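Local coordinates for methionine-R-sulfoxide reductase (PDB 3MMH), which reduces the R form of free methionine sulfoxide to methionine, probably through cysteine chemistry in a GAF-domain pocket, at residues 55-58 and 63-66. Numbering follows the deposited sequence. Where two conformers were deposited one is given.
Sequences YLVD and ELVL. With SME (methionine sulfoxide), chain C.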
ATOM      1  N   TYR A  55      -4.476  -8.581   3.639  1.00  8.76           N
ATOM      2  CA  TYR A  55      -4.274  -8.773   5.071  1.00  9.62           C
ATOM      3  C   TYR A  55      -3.445 -10.013   5.266  1.00  9.25           C
ATOM      4  O   TYR A  55      -3.583 -10.978   4.489  1.00 10.93           O
ATOM      5  CB  TYR A  55      -5.607  -8.955   5.824  1.00  9.76           C
ATOM      6  CG  TYR A  55      -6.470  -7.755   5.964  1.00 10.56           C
ATOM      7  CD1 TYR A  55      -6.557  -7.094   7.202  1.00 10.64           C
ATOM      8  CD2 TYR A  55      -7.265  -7.249   4.907  1.00 10.29           C
ATOM      9  CE1 TYR A  55      -7.316  -5.984   7.351  1.00 10.59           C
ATOM     10  CE2 TYR A  55      -8.045  -6.122   5.054  1.00 11.56           C
ATOM     11  CZ  TYR A  55      -8.064  -5.452   6.289  1.00 10.52           C
ATOM     12  OH  TYR A  55      -8.814  -4.316   6.436  1.00 12.06           O
ATOM     13  N   LEU A  56      -2.629 -10.041   6.284  1.00  9.46           N
ATOM     14  CA  LEU A  56      -1.699 -11.153   6.560  1.00 10.55           C
ATOM     15  C   LEU A  56      -1.986 -11.739   7.938  1.00 10.95           C
ATOM     16  O   LEU A  56      -2.295 -10.996   8.881  1.00 12.23           O
ATOM     17  CB  LEU A  56      -0.226 -10.724   6.439  1.00 11.26           C
ATOM     18  CG  LEU A  56       0.175 -10.278   5.033  1.00 12.56           C
ATOM     19  CD1 LEU A  56       1.597  -9.687   5.066  1.00 15.33           C
ATOM     20  CD2 LEU A  56      -0.016 -11.363   3.967  1.00 15.49           C
ATOM     21  N   VAL A  57      -1.902 -13.046   8.060  1.00 11.62           N
ATOM     22  CA  VAL A  57      -2.171 -13.701   9.326  1.00 12.46           C
ATOM     23  C   VAL A  57      -1.071 -13.384  10.359  1.00 13.43           C
ATOM     24  O   VAL A  57       0.112 -13.574  10.062  1.00 15.97           O
ATOM     25  CB  VAL A  57      -2.318 -15.234   9.127  1.00 13.38           C
ATOM     26  CG1 VAL A  57      -2.343 -15.944  10.477  1.00 15.58           C
ATOM     27  CG2 VAL A  57      -3.538 -15.547   8.284  1.00 14.98           C
ATOM     28  N   ASP A  58      -1.495 -12.995  11.546  1.00 13.41           N
ATOM     29  CA  ASP A  58      -0.686 -12.834  12.733  1.00 16.89           C
ATOM     30  C   ASP A  58      -0.961 -13.985  13.638  1.00 16.82           C
ATOM     31  O   ASP A  58      -2.010 -14.029  14.286  1.00 20.00           O
ATOM     32  CB  ASP A  58      -0.992 -11.536  13.462  1.00 17.13           C
ATOM     33  CG  ASP A  58      -0.106 -11.309  14.641  1.00 21.96           C
ATOM     34  OD1 ASP A  58       0.937 -11.917  14.803  1.00 26.79           O
ATOM     35  OD2 ASP A  58      -0.526 -10.508  15.475  1.00 30.01           O
ATOM     36  N   GLU A  63      -5.365 -13.082  14.252  1.00 14.52           N
ATOM     37  CA  GLU A  63      -6.035 -12.043  13.492  1.00 12.43           C
ATOM     38  C   GLU A  63      -5.349 -11.855  12.151  1.00 12.03           C
ATOM     39  O   GLU A  63      -4.131 -12.065  12.019  1.00 13.63           O
ATOM     40  CB  GLU A  63      -5.951 -10.688  14.253  1.00 13.77           C
ATOM     41  CG  GLU A  63      -6.705 -10.650  15.546  1.00 16.26           C
ATOM     42  CD  GLU A  63      -6.473  -9.493  16.421  1.00 20.87           C
ATOM     43  OE1 GLU A  63      -5.438  -8.880  16.416  1.00 24.47           O
ATOM     44  OE2 GLU A  63      -7.341  -9.288  17.290  1.00 29.17           O
ATOM     45  N   LEU A  64      -6.121 -11.382  11.180  1.00 10.82           N
ATOM     46  CA  LEU A  64      -5.609 -10.823   9.941  1.00 10.84           C
ATOM     47  C   LEU A  64      -5.200  -9.374  10.230  1.00 11.46           C
ATOM     48  O   LEU A  64      -5.983  -8.628  10.831  1.00 13.05           O
ATOM     49  CB  LEU A  64      -6.663 -10.873   8.889  1.00 10.51           C
ATOM     50  CG  LEU A  64      -6.966 -12.264   8.284  1.00 11.75           C
ATOM     51  CD1 LEU A  64      -8.252 -12.296   7.515  1.00 13.36           C
ATOM     52  CD2 LEU A  64      -5.771 -12.735   7.398  1.00 12.75           C
ATOM     53  N   VAL A  65      -4.021  -8.960   9.788  1.00 10.19           N
ATOM     54  CA  VAL A  65      -3.459  -7.648   9.987  0.50  9.43           C
ATOM     55  C   VAL A  65      -3.264  -6.962   8.621  1.00  9.18           C
ATOM     56  O   VAL A  65      -2.707  -7.548   7.689  1.00 10.14           O
ATOM     57  CB  VAL A  65      -2.108  -7.816  10.700  0.50  9.96           C
ATOM     58  CG1 VAL A  65      -1.439  -6.480  10.941  0.50 11.65           C
ATOM     59  CG2 VAL A  65      -2.340  -8.496  12.093  0.50  8.39           C
ATOM     60  N   LEU A  66      -3.708  -5.731   8.484  1.00  9.30           N
ATOM     61  CA  LEU A  66      -3.665  -4.985   7.282  1.00  9.91           C
ATOM     62  C   LEU A  66      -2.269  -4.879   6.745  1.00  9.31           C
ATOM     63  O   LEU A  66      -1.327  -4.577   7.475  1.00  9.99           O
ATOM     64  CB  LEU A  66      -4.233  -3.578   7.538  1.00 10.76           C
ATOM     65  CG  LEU A  66      -4.378  -2.614   6.340  1.00 11.02           C
ATOM     66  CD1 LEU A  66      -5.315  -3.201   5.308  1.00 11.53           C
ATOM     67  CD2 LEU A  66      -4.880  -1.278   6.982  1.00 13.66           C
TER
HETATM   68  N   SME C 168     -15.116  -6.221   4.205  1.00 13.70           N
HETATM   69  CA  SME C 168     -14.042  -7.001   4.865  1.00 13.31           C
HETATM   70  CB  SME C 168     -13.121  -6.131   5.746  1.00 14.55           C
HETATM   71  CG  SME C 168     -11.954  -5.446   5.015  1.00 14.03           C
HETATM   72  S   SME C 168     -12.442  -4.003   4.160  1.00 20.21           S
HETATM   73  OE  SME C 168     -13.668  -3.983   3.383  1.00 26.51           O
HETATM   74  CE  SME C 168     -10.932  -3.573   3.401  1.00 14.89           C
HETATM   75  C   SME C 168     -14.627  -8.158   5.624  1.00 13.49           C
HETATM   76  O   SME C 168     -13.838  -8.957   6.148  1.00 13.58           O
HETATM   77  OXT SME C 168     -15.909  -8.299   5.672  1.00 14.17           O
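L56 and V65 form a hydrogen-bonded antiparallel pair, joined by L56 N to V65 O at 2.9 Å and V65 N to L56 O at 2.8 Å. At the next hydrogen-bonded pair toward the turn, D58 N reaches E63 O at 2.8 Å, whereas the return bond from E63 N to D58 O is weak. V57 faces L64 between these two pairs and Y55 faces L66 beyond L56-V65, both in non-hydrogen-bonded positions.

Apolar packing is heaviest on the face bearing Y55, V57, L64 and L66. With its CG anti to the carbonyl carbon (chi1 -71°), the Y55 ring lies across the L66 backbone, and L66 CD1 sits over one ring face in a CH-pi contact, 4.0 Å from the centroid and displaced toward the hydroxyl end. V57 CG2 meets L64 CD2 at 3.7 Å; both side chains also touch W89 of helix 83-91. On the other face, V65 CG2 rests against D58 CB at 3.6 Å.

The polar ends turn elsewhere: S61 OG, in the turn, is hydrogen-bonded to D58 OD2 and to E63 OE1, and E63 also forms a salt bridge with R77. Y55 OH is hydrogen-bonded to C75 O and lies 3.6 Å from CG of the bound methionine sulfoxide. This is a beta hairpin of the antiparallel GAF-domain sheet, lining the substrate pocket through Y55.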